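Side-chain contacts in GDNF family receptor alpha-3 (Homo sapiens, PDB 2GH0), which binds artemin, a growth factor that supports survival of sensory and sympathetic peripheral neurons, and thereby leads to autophosphorylation and activation of the RET receptor: residues T20-C25 with E59-G64; K30-A35 with R82-P87. All coordinates share one frame; numbering follows the deposited sequence.

In the fold
Both contacts belong to the first of the two GDNF/GAS1 domains in this two-domain piece of the receptor, and both use helix 23-35. Contact 1 joins the start of that helix to helix 59-66; contact 2 joins its last turns to the turn at the end of helix 75-83, the helix that comes after 59-66. Along the sequence the segments alternate. Their centres lie about 14 Å apart and their nearest atoms about 5 Å apart, without touching. F53 of helix 43-56 links them, meeting C25 of contact 1 and Y32 of contact 2. Another protein chain of the assembly borders both: D23 forms a salt bridge with it, and T84 O accepts a hydrogen bond from it.

Contact 1: T20-C25 with E59-G64; sequences TLNDKC and EPHAQG
N22 sets CB over one face of the H61 imidazole, toward its rim, while the amide reaches out past the ring on the CE1 side, CG lying 3.7 Å from H61 CE1. The two side chains cross at about a right angle, and the amide plane is tilted 34° from the ring. With CG anti to the backbone N (chi1 175°), the amide sits beside the carbonyl carbon, from where OD1 can turn to the helix start: C25 N donates to N22 OD1 over 2.9 Å, in the carbonyl plane and on a lone pair. A water joins the same oxygen to the ring, donating to N22 OD1 and lying 2.8 Å from H61 ND1. With an alanine here, the backbone N-H of C25 would probably lose its capping acceptor, and H61 its amide neighbour at CE1 and the water link through OD1. C25 SG rests 3.8 Å from H61 CB and sits obliquely to the ring centroid. That sulfur is tied to C19 in a disulfide, and F53 of helix 43-56 packs against C25. An asparagine N-cap beside a disulfide that bridges the turn between helices 11-20 and 23-35 is thus packed on helix 59-66, within a disulfide-rich helical GDNF/GAS1 domain.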
loop_
_atom_site.group_PDB
_atom_site.type_symbol
_atom_site.label_atom_id
_atom_site.label_comp_id
_atom_site.label_asym_id
_atom_site.label_seq_id
_atom_site.Cartn_x
_atom_site.Cartn_y
_atom_site.Cartn_z
ATOM N N THR C 20 28.636 -0.291 -16.419
ATOM C CA THR C 20 27.369 -0.570 -15.725
ATOM C C THR C 20 27.656 -1.301 -14.423
ATOM O O THR C 20 26.932 -1.142 -13.396
ATOM C CB THR C 20 26.464 -1.433 -16.634
ATOM O OG1 THR C 20 26.175 -0.706 -17.854
ATOM C CG2 THR C 20 25.196 -1.837 -15.932
ATOM N N LEU C 21 28.701 -2.131 -14.439
ATOM C CA LEU C 21 29.100 -2.883 -13.236
ATOM C C LEU C 21 29.716 -2.008 -12.113
ATOM O O LEU C 21 29.838 -2.437 -10.968
ATOM C CB LEU C 21 30.074 -4.004 -13.624
ATOM C CG LEU C 21 29.430 -5.217 -14.299
ATOM C CD1 LEU C 21 30.602 -6.088 -14.754
ATOM C CD2 LEU C 21 28.569 -5.979 -13.360
ATOM N N ASN C 22 30.096 -0.784 -12.447
ATOM C CA ASN C 22 30.736 0.110 -11.476
ATOM C C ASN C 22 29.675 1.120 -11.111
ATOM O O ASN C 22 29.156 1.772 -11.999
ATOM C CB ASN C 22 31.972 0.815 -12.110
ATOM C CG ASN C 22 32.594 1.847 -11.178
ATOM O OD1 ASN C 22 32.272 3.033 -11.278
ATOM N ND2 ASN C 22 33.426 1.388 -10.186
ATOM N N ASP C 23 29.342 1.214 -9.833
ATOM C CA ASP C 23 28.221 2.023 -9.353
ATOM C C ASP C 23 28.303 3.429 -9.890
ATOM O O ASP C 23 27.317 3.909 -10.437
ATOM C CB ASP C 23 28.146 2.075 -7.821
ATOM C CG ASP C 23 28.022 0.711 -7.188
ATOM O OD1 ASP C 23 27.906 -0.278 -7.946
ATOM O OD2 ASP C 23 28.069 0.615 -5.937
ATOM N N LYS C 24 29.471 4.052 -9.724
ATOM C CA LYS C 24 29.699 5.462 -10.076
ATOM C C LYS C 24 29.561 5.680 -11.570
ATOM O O LYS C 24 28.877 6.607 -12.010
ATOM C CB LYS C 24 31.085 5.958 -9.598
ATOM C CG LYS C 24 31.560 7.233 -10.285
ATOM C CD LYS C 24 32.881 7.717 -9.693
ATOM C CE LYS C 24 34.069 6.809 -10.056
ATOM N NZ LYS C 24 35.207 7.030 -9.088
ATOM N N CYS C 25 30.206 4.834 -12.364
ATOM C CA CYS C 25 30.159 4.982 -13.811
ATOM C C CYS C 25 28.753 4.684 -14.376
ATOM O O CYS C 25 28.306 5.344 -15.337
ATOM C CB CYS C 25 31.170 4.026 -14.467
ATOM S SG CYS C 25 31.447 4.292 -16.185
ATOM N N GLU C 59 39.017 7.519 -15.281
ATOM C CA GLU C 59 39.524 7.617 -16.631
ATOM C C GLU C 59 39.535 6.255 -17.322
ATOM O O GLU C 59 39.179 6.164 -18.502
ATOM C CB GLU C 59 40.914 8.262 -16.736
ATOM C CG GLU C 59 40.953 9.738 -16.482
ATOM C CD GLU C 59 42.313 10.186 -15.981
ATOM O OE1 GLU C 59 43.254 10.127 -16.815
ATOM O OE2 GLU C 59 42.445 10.580 -14.780
ATOM N N PRO C 60 39.984 5.216 -16.607
ATOM C CA PRO C 60 39.995 3.953 -17.343
ATOM C C PRO C 60 38.586 3.447 -17.784
ATOM O O PRO C 60 38.485 2.776 -18.788
ATOM C CB PRO C 60 40.674 2.998 -16.364
ATOM C CG PRO C 60 41.439 3.895 -15.366
ATOM C CD PRO C 60 40.566 5.091 -15.218
ATOM N N HIS C 61 37.548 3.687 -16.966
ATOM C CA HIS C 61 36.172 3.347 -17.364
ATOM C C HIS C 61 35.683 4.186 -18.530
ATOM O O HIS C 61 35.102 3.686 -19.492
ATOM C CB HIS C 61 35.191 3.475 -16.165
ATOM C CG HIS C 61 35.433 2.454 -15.102
ATOM N ND1 HIS C 61 35.477 2.765 -13.769
ATOM C CD2 HIS C 61 35.663 1.122 -15.187
ATOM C CE1 HIS C 61 35.741 1.671 -13.062
ATOM N NE2 HIS C 61 35.870 0.662 -13.907
ATOM N N ALA C 62 35.938 5.462 -18.459
ATOM C CA ALA C 62 35.523 6.348 -19.557
ATOM C C ALA C 62 36.230 6.026 -20.900
ATOM O O ALA C 62 35.607 6.016 -22.001
ATOM C CB ALA C 62 35.726 7.853 -19.064
ATOM N N GLN C 63 37.532 5.705 -20.846
ATOM C CA GLN C 63 38.286 5.326 -22.079
ATOM C C GLN C 63 37.928 3.955 -22.581
ATOM O O GLN C 63 37.928 3.724 -23.778
ATOM C CB GLN C 63 39.799 5.401 -21.737
ATOM C CG GLN C 63 40.101 6.954 -21.544
ATOM C CD GLN C 63 41.499 7.270 -21.139
ATOM O OE1 GLN C 63 42.369 6.412 -21.196
ATOM N NE2 GLN C 63 41.728 8.521 -20.738
ATOM N N GLY C 64 37.558 3.053 -21.687
ATOM C CA GLY C 64 37.073 1.727 -22.104
ATOM C C GLY C 64 35.750 1.870 -22.869
ATOM O O GLY C 64 35.527 1.191 -23.897
HETATM O O HOH W 1 34.259 5.067 -12.856
#

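Contact 2: K30-A35 with R82-P87; sequences KAYGEA and RNTIAP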
loop_
_atom_site.group_PDB
_atom_site.type_symbol
_atom_site.label_atom_id
_atom_site.label_comp_id
_atom_site.label_asym_id
_atom_site.label_seq_id
_atom_site.Cartn_x
_atom_site.Cartn_y
_atom_site.Cartn_z
ATOM N N LYS C 30 24.162 6.452 -17.293
ATOM C CA LYS C 30 22.698 6.494 -17.322
ATOM C C LYS C 30 22.197 7.943 -17.439
ATOM O O LYS C 30 21.188 8.208 -18.111
ATOM C CB LYS C 30 22.094 5.834 -16.057
ATOM C CG LYS C 30 21.854 4.304 -16.249
ATOM C CD LYS C 30 20.664 3.780 -15.398
ATOM C CE LYS C 30 20.005 2.470 -15.932
ATOM N NZ LYS C 30 19.448 1.588 -14.609
ATOM N N ALA C 31 22.848 8.844 -16.703
ATOM C CA ALA C 31 22.513 10.255 -16.722
ATOM C C ALA C 31 22.624 10.889 -18.119
ATOM O O ALA C 31 21.696 11.578 -18.544
ATOM C CB ALA C 31 23.383 11.030 -15.720
ATOM N N TYR C 32 23.734 10.669 -18.849
ATOM C CA TYR C 32 23.800 11.271 -20.175
ATOM C C TYR C 32 22.964 10.502 -21.184
ATOM O O TYR C 32 22.448 11.090 -22.133
ATOM C CB TYR C 32 25.253 11.487 -20.679
ATOM C CG TYR C 32 25.953 10.299 -21.373
ATOM C CD1 TYR C 32 26.994 9.610 -20.751
ATOM C CD2 TYR C 32 25.582 9.898 -22.671
ATOM C CE1 TYR C 32 27.644 8.546 -21.407
ATOM C CE2 TYR C 32 26.207 8.874 -23.330
ATOM C CZ TYR C 32 27.247 8.194 -22.698
ATOM O OH TYR C 32 27.878 7.134 -23.353
ATOM N N GLY C 33 22.853 9.182 -20.999
ATOM C CA GLY C 33 22.036 8.390 -21.899
ATOM C C GLY C 33 20.605 8.896 -21.869
ATOM O O GLY C 33 19.938 8.950 -22.907
ATOM N N GLU C 34 20.122 9.225 -20.667
ATOM C CA GLU C 34 18.778 9.804 -20.501
ATOM C C GLU C 34 18.660 11.191 -21.144
ATOM O O GLU C 34 17.648 11.480 -21.811
ATOM C CB GLU C 34 18.396 9.918 -19.018
ATOM C CG GLU C 34 17.004 10.498 -18.782
ATOM C CD GLU C 34 16.540 10.393 -17.339
ATOM O OE1 GLU C 34 17.370 10.136 -16.435
ATOM O OE2 GLU C 34 15.323 10.602 -17.106
ATOM N N ALA C 35 19.633 12.044 -20.860
ATOM C CA ALA C 35 19.690 13.431 -21.401
ATOM C C ALA C 35 19.828 13.503 -22.937
ATOM O O ALA C 35 19.381 14.449 -23.555
ATOM C CB ALA C 35 20.785 14.209 -20.731
ATOM N N ARG C 82 30.550 4.455 -32.523
ATOM C CA ARG C 82 30.255 5.790 -33.120
ATOM C C ARG C 82 29.046 6.507 -32.477
ATOM O O ARG C 82 28.908 7.756 -32.521
ATOM C CB ARG C 82 30.011 5.581 -34.651
ATOM C CG ARG C 82 30.064 6.824 -35.474
ATOM C CD ARG C 82 29.794 6.472 -36.958
ATOM N NE ARG C 82 28.491 5.908 -37.233
ATOM C CZ ARG C 82 27.379 6.641 -37.265
ATOM N NH1 ARG C 82 27.448 7.955 -37.037
ATOM N NH2 ARG C 82 26.196 6.081 -37.511
ATOM N N ASN C 83 28.123 5.728 -31.919
ATOM C CA ASN C 83 26.939 6.334 -31.263
ATOM C C ASN C 83 26.929 6.400 -29.762
ATOM O O ASN C 83 25.930 6.857 -29.167
ATOM C CB ASN C 83 25.682 5.637 -31.758
ATOM C CG ASN C 83 25.414 5.977 -33.232
ATOM O OD1 ASN C 83 24.922 7.061 -33.518
ATOM N ND2 ASN C 83 25.844 5.112 -34.160
ATOM N N THR C 84 28.040 5.966 -29.177
ATOM C CA THR C 84 28.205 5.958 -27.739
ATOM C C THR C 84 27.969 7.307 -27.074
ATOM O O THR C 84 27.342 7.333 -26.002
ATOM C CB THR C 84 29.523 5.265 -27.323
ATOM O OG1 THR C 84 29.400 3.881 -27.626
ATOM C CG2 THR C 84 29.815 5.439 -25.834
ATOM N N ILE C 85 28.436 8.422 -27.679
ATOM C CA ILE C 85 28.181 9.755 -27.120
ATOM C C ILE C 85 26.882 10.392 -27.620
ATOM O O ILE C 85 26.663 11.596 -27.442
ATOM C CB ILE C 85 29.397 10.782 -27.335
ATOM C CG1 ILE C 85 29.755 11.072 -28.826
ATOM C CG2 ILE C 85 30.653 10.348 -26.544
ATOM C CD1 ILE C 85 30.716 12.158 -28.995
ATOM N N ALA C 86 26.030 9.596 -28.269
ATOM C CA ALA C 86 24.737 10.101 -28.812
ATOM C C ALA C 86 24.938 11.334 -29.755
ATOM O O ALA C 86 24.388 12.408 -29.484
ATOM C CB ALA C 86 23.776 10.458 -27.650
ATOM N N PRO C 87 25.690 11.176 -30.871
ATOM C CA PRO C 87 26.025 12.347 -31.744
ATOM C C PRO C 87 24.771 12.987 -32.412
ATOM O O PRO C 87 24.712 14.233 -32.667
ATOM C CB PRO C 87 27.019 11.754 -32.791
ATOM C CG PRO C 87 26.693 10.226 -32.821
ATOM C CD PRO C 87 26.259 9.908 -31.381
#
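The phenol of Y32 reaches across to the backbone of T84 and makes the one hydrogen bond between the segments, with Y32 OH donating to T84 O over 2.7 Å. The hydroxyl does not come in along a lone pair of the carbonyl: it stands above the carbonyl plane, 42° out of it, with a C=O...donor angle of 138°. Seen from the tyrosine, the acceptor lies at the ring edge and near the ring plane, and T84 O is also 3.3 Å from Y32 CE2. The same carbonyl accepts a second hydrogen bond, from an aromatic side chain of another protein chain, so two donors grip this oxygen of a buried residue.

Van der Waals contact is slighter. The methyl CG2 of T84 lies 3.6 Å from Y32 OH; chi1 of -68°, measured to OG1, leaves CG2 anti to the backbone N, while OG1 is hydrogen-bonded to R80 O. I85 offers mainly its backbone, its CA 4.4 Å from Y32 CE2, while its CB points away from the helix.

Backbone bonding shapes the receiving side: a type I turn from N83 to A86, closed by A86 N to N83 O at 2.9 Å, carries T84 and I85 at its two central positions.

Around this pair, F53 of helix 43-56 meets the tyrosine ring edge-to-face, L65 of helix 59-66 packs on both Y32 and T84, and on the far side of the turn I85 touches N153 of strand 152-154.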